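Local coordinates for putative extracellular solute-binding protein (Bordetella bronchiseptica, PDB 4P56) that binds both enantiomers of mandelate and probably delivers such acids to a TRAP transporter as its periplasmic solute-binding component, at residues A[80-93]-A[235-247]. Residues are numbered along the deposited sequence; the frame is centred on the assembly and turned at random.
With RMN ((R)-mandelic acid), chain D.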
ATOM      1  N   VAL A  80     -11.308 -14.644   0.308  1.00  9.51           N
ATOM      2  CA  VAL A  80     -10.387 -15.571   0.980  1.00  9.44           C
ATOM      3  C   VAL A  80     -11.033 -16.224   2.206  1.00 10.72           C
ATOM      4  O   VAL A  80     -10.993 -17.463   2.361  1.00 10.44           O
ATOM      5  CB  VAL A  80      -9.018 -14.881   1.314  1.00  8.89           C
ATOM      6  CG1 VAL A  80      -8.184 -15.733   2.246  1.00 10.24           C
ATOM      7  CG2 VAL A  80      -8.276 -14.621   0.032  1.00 11.25           C
ATOM      8  N   ARG A  81     -11.667 -15.402   3.050  1.00 10.35           N
ATOM      9  CA  ARG A  81     -12.260 -15.891   4.266  1.00 11.10           C
ATOM     10  C   ARG A  81     -13.320 -16.942   3.953  1.00 11.81           C
ATOM     11  O   ARG A  81     -13.416 -17.956   4.636  1.00 12.40           O
ATOM     12  CB  ARG A  81     -12.876 -14.731   5.058  1.00 14.11           C
ATOM     13  CG  ARG A  81     -13.324 -15.117   6.475  1.00 21.85           C
ATOM     14  CD  ARG A  81     -13.837 -13.859   7.196  1.00 26.45           C
ATOM     15  NE  ARG A  81     -14.786 -13.155   6.334  1.00 38.27           N
ATOM     16  CZ  ARG A  81     -15.978 -13.640   5.978  1.00 41.99           C
ATOM     17  NH1 ARG A  81     -16.388 -14.819   6.427  1.00 58.55           N
ATOM     18  NH2 ARG A  81     -16.779 -12.946   5.190  1.00 32.84           N
ATOM     19  N   ASP A  82     -14.075 -16.717   2.883  1.00 14.23           N
ATOM     20  CA  ASP A  82     -15.180 -17.602   2.514  1.00 17.63           C
ATOM     21  C   ASP A  82     -14.712 -18.809   1.704  1.00 15.44           C
ATOM     22  O   ASP A  82     -15.495 -19.689   1.375  1.00 16.15           O
ATOM     23  CB  ASP A  82     -16.214 -16.825   1.693  1.00 19.49           C
ATOM     24  CG  ASP A  82     -16.869 -15.690   2.478  1.00 22.59           C
ATOM     25  OD1 ASP A  82     -16.758 -15.669   3.718  1.00 18.88           O
ATOM     26  OD2 ASP A  82     -17.484 -14.808   1.843  1.00 22.03           O
ATOM     27  N   GLY A  83     -13.442 -18.854   1.336  1.00 11.85           N
ATOM     28  CA  GLY A  83     -12.918 -20.022   0.642  1.00 13.60           C
ATOM     29  C   GLY A  83     -13.132 -20.033  -0.872  1.00 17.86           C
ATOM     30  O   GLY A  83     -12.957 -21.067  -1.531  1.00 18.71           O
ATOM     31  N   LEU A  84     -13.525 -18.889  -1.423  1.00 11.59           N
ATOM     32  CA  LEU A  84     -13.701 -18.728  -2.868  1.00 11.66           C
ATOM     33  C   LEU A  84     -12.367 -18.783  -3.591  1.00 11.04           C
ATOM     34  O   LEU A  84     -12.258 -19.329  -4.712  1.00 12.11           O
ATOM     35  CB  LEU A  84     -14.416 -17.401  -3.168  1.00 11.70           C
ATOM     36  CG  LEU A  84     -14.635 -17.039  -4.645  1.00 11.91           C
ATOM     37  CD1 LEU A  84     -15.505 -18.116  -5.355  1.00 15.31           C
ATOM     38  CD2 LEU A  84     -15.268 -15.677  -4.696  1.00 13.90           C
ATOM     39  N   VAL A  85     -11.336 -18.243  -2.948  1.00 12.07           N
ATOM     40  CA  VAL A  85      -9.958 -18.366  -3.441  1.00 10.49           C
ATOM     41  C   VAL A  85      -9.063 -18.560  -2.251  1.00 12.52           C
ATOM     42  O   VAL A  85      -9.460 -18.263  -1.114  1.00 15.10           O
ATOM     43  CB  VAL A  85      -9.470 -17.109  -4.231  1.00 14.41           C
ATOM     44  CG1 VAL A  85     -10.342 -16.900  -5.466  1.00 24.49           C
ATOM     45  CG2 VAL A  85      -9.458 -15.867  -3.346  1.00 12.63           C
ATOM     46  N   ASP A  86      -7.846 -19.051  -2.488  1.00 11.32           N
ATOM     47  CA  ASP A  86      -6.978 -19.433  -1.393  1.00  9.36           C
ATOM     48  C   ASP A  86      -6.097 -18.272  -0.898  1.00  8.88           C
ATOM     49  O   ASP A  86      -5.854 -18.169   0.304  1.00 10.19           O
ATOM     50  CB  ASP A  86      -6.065 -20.588  -1.799  1.00 11.09           C
ATOM     51  CG  ASP A  86      -6.821 -21.898  -2.001  1.00 14.58           C
ATOM     52  OD1 ASP A  86      -7.652 -22.248  -1.132  1.00 16.22           O
ATOM     53  OD2 ASP A  86      -6.595 -22.563  -3.041  1.00 11.16           O
ATOM     54  N   VAL A  87      -5.633 -17.433  -1.819  1.00  8.56           N
ATOM     55  CA  VAL A  87      -4.659 -16.393  -1.521  1.00  8.22           C
ATOM     56  C   VAL A  87      -5.002 -15.102  -2.250  1.00  7.95           C
ATOM     57  O   VAL A  87      -5.467 -15.119  -3.383  1.00  9.43           O
ATOM     58  CB  VAL A  87      -3.239 -16.841  -1.956  1.00  8.30           C
ATOM     59  CG1 VAL A  87      -2.206 -15.736  -1.759  1.00  8.29           C
ATOM     60  CG2 VAL A  87      -2.856 -18.144  -1.204  1.00 10.73           C
ATOM     61  N   THR A  88      -4.799 -13.975  -1.584  1.00  8.15           N
ATOM     62  CA  THR A  88      -4.870 -12.718  -2.283  1.00 11.90           C
ATOM     63  C   THR A  88      -4.084 -11.641  -1.562  1.00 10.76           C
ATOM     64  O   THR A  88      -3.478 -11.905  -0.537  1.00  8.14           O
ATOM     65  CB  THR A  88      -6.324 -12.234  -2.450  1.00  8.70           C
ATOM     66  OG1 THR A  88      -6.349 -11.254  -3.474  1.00  9.40           O
ATOM     67  CG2 THR A  88      -6.830 -11.631  -1.168  1.00  8.11           C
ATOM     68  N   PHE A  89      -4.117 -10.434  -2.124  1.00  7.74           N
ATOM     69  CA  PHE A  89      -3.629  -9.238  -1.423  1.00  8.52           C
ATOM     70  C   PHE A  89      -4.764  -8.236  -1.271  1.00 10.89           C
ATOM     71  O   PHE A  89      -5.656  -8.160  -2.127  1.00  9.02           O
ATOM     72  CB  PHE A  89      -2.465  -8.596  -2.171  1.00  7.32           C
ATOM     73  CG  PHE A  89      -2.800  -8.206  -3.576  1.00  7.67           C
ATOM     74  CD1 PHE A  89      -2.809  -9.144  -4.594  1.00 10.40           C
ATOM     75  CD2 PHE A  89      -3.111  -6.896  -3.880  1.00 11.07           C
ATOM     76  CE1 PHE A  89      -3.135  -8.790  -5.907  1.00  9.38           C
ATOM     77  CE2 PHE A  89      -3.437  -6.530  -5.201  1.00 13.68           C
ATOM     78  CZ  PHE A  89      -3.433  -7.465  -6.201  1.00 11.55           C
ATOM     79  N   VAL A  90      -4.751  -7.488  -0.172  1.00  9.66           N
ATOM     80  CA  VAL A  90      -5.817  -6.529   0.082  1.00  7.22           C
ATOM     81  C   VAL A  90      -5.186  -5.230   0.516  1.00  7.84           C
ATOM     82  O   VAL A  90      -4.156  -5.243   1.184  1.00  8.17           O
ATOM     83  CB  VAL A  90      -6.782  -7.019   1.200  1.00  7.46           C
ATOM     84  CG1 VAL A  90      -7.551  -8.247   0.759  1.00 13.12           C
ATOM     85  CG2 VAL A  90      -6.026  -7.297   2.491  1.00  8.66           C
ATOM     86  N   SER A  91      -5.800  -4.113   0.142  1.00  7.44           N
ATOM     87  CA  SER A  91      -5.305  -2.832   0.591  1.00  8.64           C
ATOM     88  C   SER A  91      -5.982  -2.433   1.896  1.00  8.84           C
ATOM     89  O   SER A  91      -7.189  -2.421   1.985  1.00 10.78           O
ATOM     90  CB  SER A  91      -5.544  -1.718  -0.427  1.00 14.36           C
ATOM     91  OG  SER A  91      -5.240  -0.467   0.199  1.00  9.17           O
ATOM     92  N   HIS A  92      -5.173  -2.051   2.868  1.00  8.05           N
ATOM     93  CA  HIS A  92      -5.681  -1.639   4.159  1.00  9.05           C
ATOM     94  C   HIS A  92      -6.517  -0.385   4.066  1.00 17.40           C
ATOM     95  O   HIS A  92      -7.363  -0.137   4.918  1.00 23.56           O
ATOM     96  CB  HIS A  92      -4.518  -1.458   5.109  1.00  8.53           C
ATOM     97  CG  HIS A  92      -3.962  -2.764   5.537  1.00  8.56           C
ATOM     98  ND1 HIS A  92      -2.611  -3.027   5.605  1.00  9.57           N
ATOM     99  CD2 HIS A  92      -4.587  -3.887   5.937  1.00  8.63           C
ATOM    100  CE1 HIS A  92      -2.427  -4.271   6.002  1.00 10.17           C
ATOM    101  NE2 HIS A  92      -3.616  -4.815   6.219  1.00  9.78           N
ATOM    102  N   ALA A  93      -6.312   0.371   3.002  1.00  9.54           N
ATOM    103  CA  ALA A  93      -7.124   1.555   2.743  1.00 11.67           C
ATOM    104  C   ALA A  93      -8.581   1.248   2.367  1.00  9.44           C
ATOM    105  O   ALA A  93      -9.440   2.126   2.445  1.00 10.71           O
ATOM    106  CB  ALA A  93      -6.464   2.411   1.616  1.00 12.36           C
ATOM    107  N   SER A 235       1.460   6.991   2.463  1.00 12.80           N
ATOM    108  CA  SER A 235       1.667   5.736   1.766  1.00 10.91           C
ATOM    109  C   SER A 235       0.475   4.828   2.097  1.00 12.35           C
ATOM    110  O   SER A 235      -0.487   5.275   2.715  1.00  9.08           O
ATOM    111  CB  SER A 235       3.013   5.119   2.168  1.00 15.26           C
ATOM    112  OG  SER A 235       3.225   3.922   1.452  1.00 16.93           O
ATOM    113  N   ASP A 236       0.544   3.570   1.690  1.00  7.55           N
ATOM    114  CA  ASP A 236      -0.550   2.608   1.902  1.00  7.17           C
ATOM    115  C   ASP A 236       0.112   1.261   2.120  1.00 15.23           C
ATOM    116  O   ASP A 236       1.231   1.023   1.622  1.00 10.44           O
ATOM    117  CB  ASP A 236      -1.479   2.541   0.687  1.00 12.37           C
ATOM    118  CG  ASP A 236      -2.622   1.541   0.867  1.00 16.19           C
ATOM    119  OD1 ASP A 236      -3.102   1.316   2.020  1.00 13.39           O
ATOM    120  OD2 ASP A 236      -3.035   0.955  -0.166  1.00 18.47           O
ATOM    121  N   THR A 237      -0.544   0.403   2.903  1.00  9.62           N
ATOM    122  CA  THR A 237      -0.011  -0.928   3.176  1.00  8.92           C
ATOM    123  C   THR A 237      -0.990  -1.925   2.602  1.00  8.33           C
ATOM    124  O   THR A 237      -2.178  -1.664   2.580  1.00  8.67           O
ATOM    125  CB  THR A 237       0.210  -1.180   4.687  1.00  9.42           C
ATOM    126  OG1 THR A 237      -0.950  -0.806   5.438  1.00 11.69           O
ATOM    127  CG2 THR A 237       1.412  -0.340   5.213  1.00 11.17           C
ATOM    128  N   HIS A 238      -0.478  -3.052   2.138  1.00  7.66           N
ATOM    129  CA  HIS A 238      -1.310  -4.155   1.746  1.00  7.29           C
ATOM    130  C   HIS A 238      -0.979  -5.365   2.600  1.00  8.50           C
ATOM    131  O   HIS A 238       0.123  -5.475   3.134  1.00  8.51           O
ATOM    132  CB  HIS A 238      -1.034  -4.523   0.282  1.00  6.99           C
ATOM    133  CG  HIS A 238      -1.443  -3.485  -0.702  1.00  7.47           C
ATOM    134  ND1 HIS A 238      -1.219  -3.635  -2.055  1.00  7.60           N
ATOM    135  CD2 HIS A 238      -2.019  -2.266  -0.548  1.00  8.09           C
ATOM    136  CE1 HIS A 238      -1.669  -2.569  -2.694  1.00 10.81           C
ATOM    137  NE2 HIS A 238      -2.155  -1.723  -1.800  1.00  8.55           N
ATOM    138  N   ALA A 239      -1.917  -6.293   2.690  1.00  6.99           N
ATOM    139  CA  ALA A 239      -1.676  -7.559   3.382  1.00  6.88           C
ATOM    140  C   ALA A 239      -1.752  -8.715   2.394  1.00  9.80           C
ATOM    141  O   ALA A 239      -2.613  -8.732   1.534  1.00  6.61           O
ATOM    142  CB  ALA A 239      -2.696  -7.758   4.494  1.00  7.52           C
ATOM    143  N   VAL A 240      -0.858  -9.699   2.529  1.00  6.51           N
ATOM    144  CA  VAL A 240      -1.037 -10.948   1.803  1.00  7.64           C
ATOM    145  C   VAL A 240      -1.636 -11.991   2.792  1.00  8.86           C
ATOM    146  O   VAL A 240      -1.098 -12.219   3.886  1.00 10.50           O
ATOM    147  CB  VAL A 240       0.289 -11.427   1.217  1.00  6.21           C
ATOM    148  CG1 VAL A 240       0.110 -12.800   0.579  1.00 14.11           C
ATOM    149  CG2 VAL A 240       0.789 -10.425   0.197  1.00  7.18           C
ATOM    150  N   ILE A 241      -2.749 -12.603   2.397  1.00  6.84           N
ATOM    151  CA  ILE A 241      -3.535 -13.458   3.263  1.00  8.65           C
ATOM    152  C   ILE A 241      -3.819 -14.820   2.605  1.00  8.42           C
ATOM    153  O   ILE A 241      -3.805 -14.948   1.373  1.00  7.87           O
ATOM    154  CB  ILE A 241      -4.872 -12.764   3.673  1.00  8.09           C
ATOM    155  CG1 ILE A 241      -5.672 -12.353   2.459  1.00  8.23           C
ATOM    156  CG2 ILE A 241      -4.600 -11.459   4.488  1.00  8.57           C
ATOM    157  CD1 ILE A 241      -7.081 -11.909   2.755  1.00  9.15           C
ATOM    158  N   ILE A 242      -4.049 -15.834   3.445  1.00  8.59           N
ATOM    159  CA  ILE A 242      -4.400 -17.158   2.966  1.00  8.81           C
ATOM    160  C   ILE A 242      -5.528 -17.743   3.784  1.00 11.13           C
ATOM    161  O   ILE A 242      -5.663 -17.513   4.992  1.00 10.25           O
ATOM    162  CB  ILE A 242      -3.152 -18.105   2.933  1.00  8.64           C
ATOM    163  CG1 ILE A 242      -3.521 -19.438   2.302  1.00  9.27           C
ATOM    164  CG2 ILE A 242      -2.573 -18.287   4.338  1.00  8.82           C
ATOM    165  CD1 ILE A 242      -2.287 -20.288   1.909  1.00 13.20           C
ATOM    166  N   ASN A 243      -6.389 -18.463   3.092  1.00 10.59           N
ATOM    167  CA  ASN A 243      -7.501 -19.110   3.733  1.00 11.86           C
ATOM    168  C   ASN A 243      -6.949 -20.127   4.744  1.00 12.26           C
ATOM    169  O   ASN A 243      -5.981 -20.851   4.448  1.00 11.89           O
ATOM    170  CB  ASN A 243      -8.320 -19.832   2.672  1.00 12.74           C
ATOM    171  CG  ASN A 243      -9.412 -20.694   3.282  1.00 14.32           C
ATOM    172  OD1 ASN A 243      -9.174 -21.855   3.573  1.00 14.88           O
ATOM    173  ND2 ASN A 243     -10.585 -20.117   3.510  1.00 15.21           N
ATOM    174  N   ARG A 244      -7.542 -20.182   5.935  1.00 13.21           N
ATOM    175  CA  ARG A 244      -6.978 -21.011   7.002  1.00 15.92           C
ATOM    176  C   ARG A 244      -7.096 -22.502   6.726  1.00 14.67           C
ATOM    177  O   ARG A 244      -6.224 -23.286   7.097  1.00 16.52           O
ATOM    178  CB  ARG A 244      -7.644 -20.683   8.353  1.00 14.97           C
ATOM    179  CG  ARG A 244      -7.221 -19.343   8.878  1.00 14.34           C
ATOM    180  CD  ARG A 244      -7.926 -19.023  10.200  1.00 17.08           C
ATOM    181  NE  ARG A 244      -7.267 -17.883  10.811  1.00 24.13           N
ATOM    182  CZ  ARG A 244      -7.798 -17.134  11.768  1.00 31.63           C
ATOM    183  NH1 ARG A 244      -9.011 -17.409  12.238  1.00 30.89           N
ATOM    184  NH2 ARG A 244      -7.115 -16.098  12.234  1.00 28.44           N
ATOM    185  N   ASP A 245      -8.191 -22.904   6.106  1.00 15.51           N
ATOM    186  CA  ASP A 245      -8.374 -24.317   5.760  1.00 19.92           C
ATOM    187  C   ASP A 245      -7.347 -24.768   4.711  1.00 15.68           C
ATOM    188  O   ASP A 245      -6.773 -25.860   4.811  1.00 16.17           O
ATOM    189  CB  ASP A 245      -9.800 -24.540   5.280  1.00 22.41           C
ATOM    190  CG  ASP A 245     -10.814 -24.418   6.420  1.00 26.16           C
ATOM    191  OD1 ASP A 245     -10.412 -24.699   7.568  1.00 23.60           O
ATOM    192  OD2 ASP A 245     -11.987 -24.037   6.180  1.00 23.28           O
ATOM    193  N   ALA A 246      -7.077 -23.900   3.742  1.00 14.99           N
ATOM    194  CA  ALA A 246      -6.068 -24.198   2.716  1.00 18.19           C
ATOM    195  C   ALA A 246      -4.682 -24.352   3.345  1.00 17.64           C
ATOM    196  O   ALA A 246      -3.947 -25.296   3.052  1.00 14.77           O
ATOM    197  CB  ALA A 246      -6.054 -23.114   1.685  1.00 14.49           C
ATOM    198  N   PHE A 247      -4.314 -23.423   4.216  1.00 13.52           N
ATOM    199  CA  PHE A 247      -3.035 -23.534   4.897  1.00 17.85           C
ATOM    200  C   PHE A 247      -2.974 -24.858   5.657  1.00 23.75           C
ATOM    201  O   PHE A 247      -1.926 -25.495   5.710  1.00 16.85           O
ATOM    202  CB  PHE A 247      -2.858 -22.346   5.840  1.00 13.87           C
ATOM    203  CG  PHE A 247      -1.528 -22.289   6.527  1.00 14.22           C
ATOM    204  CD1 PHE A 247      -0.430 -21.699   5.906  1.00 13.77           C
ATOM    205  CD2 PHE A 247      -1.388 -22.764   7.816  1.00 18.48           C
ATOM    206  CE1 PHE A 247       0.791 -21.618   6.557  1.00 13.36           C
ATOM    207  CE2 PHE A 247      -0.173 -22.689   8.469  1.00 18.64           C
ATOM    208  CZ  PHE A 247       0.908 -22.102   7.856  1.00 13.60           C
TER
HETATM  209  C1  RMN D 401      -2.883   1.355  -4.464  1.00 12.00           C
HETATM  210  C2  RMN D 401      -3.202   0.088  -4.930  1.00 11.00           C
HETATM  211  C3  RMN D 401      -2.536  -0.453  -6.015  1.00 11.09           C
HETATM  212  C4  RMN D 401      -1.567   0.282  -6.676  1.00 16.28           C
HETATM  213  C5  RMN D 401      -1.250   1.559  -6.221  1.00 17.20           C
HETATM  214  C6  RMN D 401      -1.907   2.082  -5.119  1.00 18.17           C
HETATM  215  C7  RMN D 401      -3.623   1.947  -3.296  1.00 16.67           C
HETATM  216  C10 RMN D 401      -4.567   2.994  -3.807  1.00  7.00           C
HETATM  217  O8  RMN D 401      -2.795   2.594  -2.407  1.00 25.74           O
HETATM  218  O11 RMN D 401      -4.214   4.216  -3.939  1.00 12.19           O
HETATM  219  O12 RMN D 401      -5.729   2.645  -4.174  1.00 11.61           O
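Asp236 OD2 is gripped by three groups: Ser91 OG donates to it at 2.6 Å on the syn lone pair, RMN O8, the mandelate hydroxyl, donates to Asp236 OD2 at 2.8 Å, and His238 NE2 does so only weakly, its N-H...O angle being 123°. Ser91 OG also accepts from Ala93 N in an ST turn, and probably helps to orient the ligand-binding carboxylate from the second shell. The His238 ring presents its edge to mandelate C2, while ND1 is held by Tyr144. Next to Ser91, His92 ND1 is hydrogen-bonded to Thr237 OG1 at the ring edge, 2.8 Å away. These groups sit at the pocket end of an antiparallel pair, 87-91 against 237-242, in which 237-242 is the central strand of a three-stranded sheet. Reciprocal backbone bonds join Thr88 with Ile241 and Val90 with Ala239. With CG1 between its backbone N and carbonyl carbon (chi1 56°), Ile241 lies alongside Thr88 CG2 and brings CD1 to 3.8 Å from Val80 CB. At the far end Asn243 bridges two helices: ND2 donates almost straight (167°) to Val80 O, which also accepts from Gly83 N in a Schellman motif, and OD1 N-caps the following helix through Ala246 N.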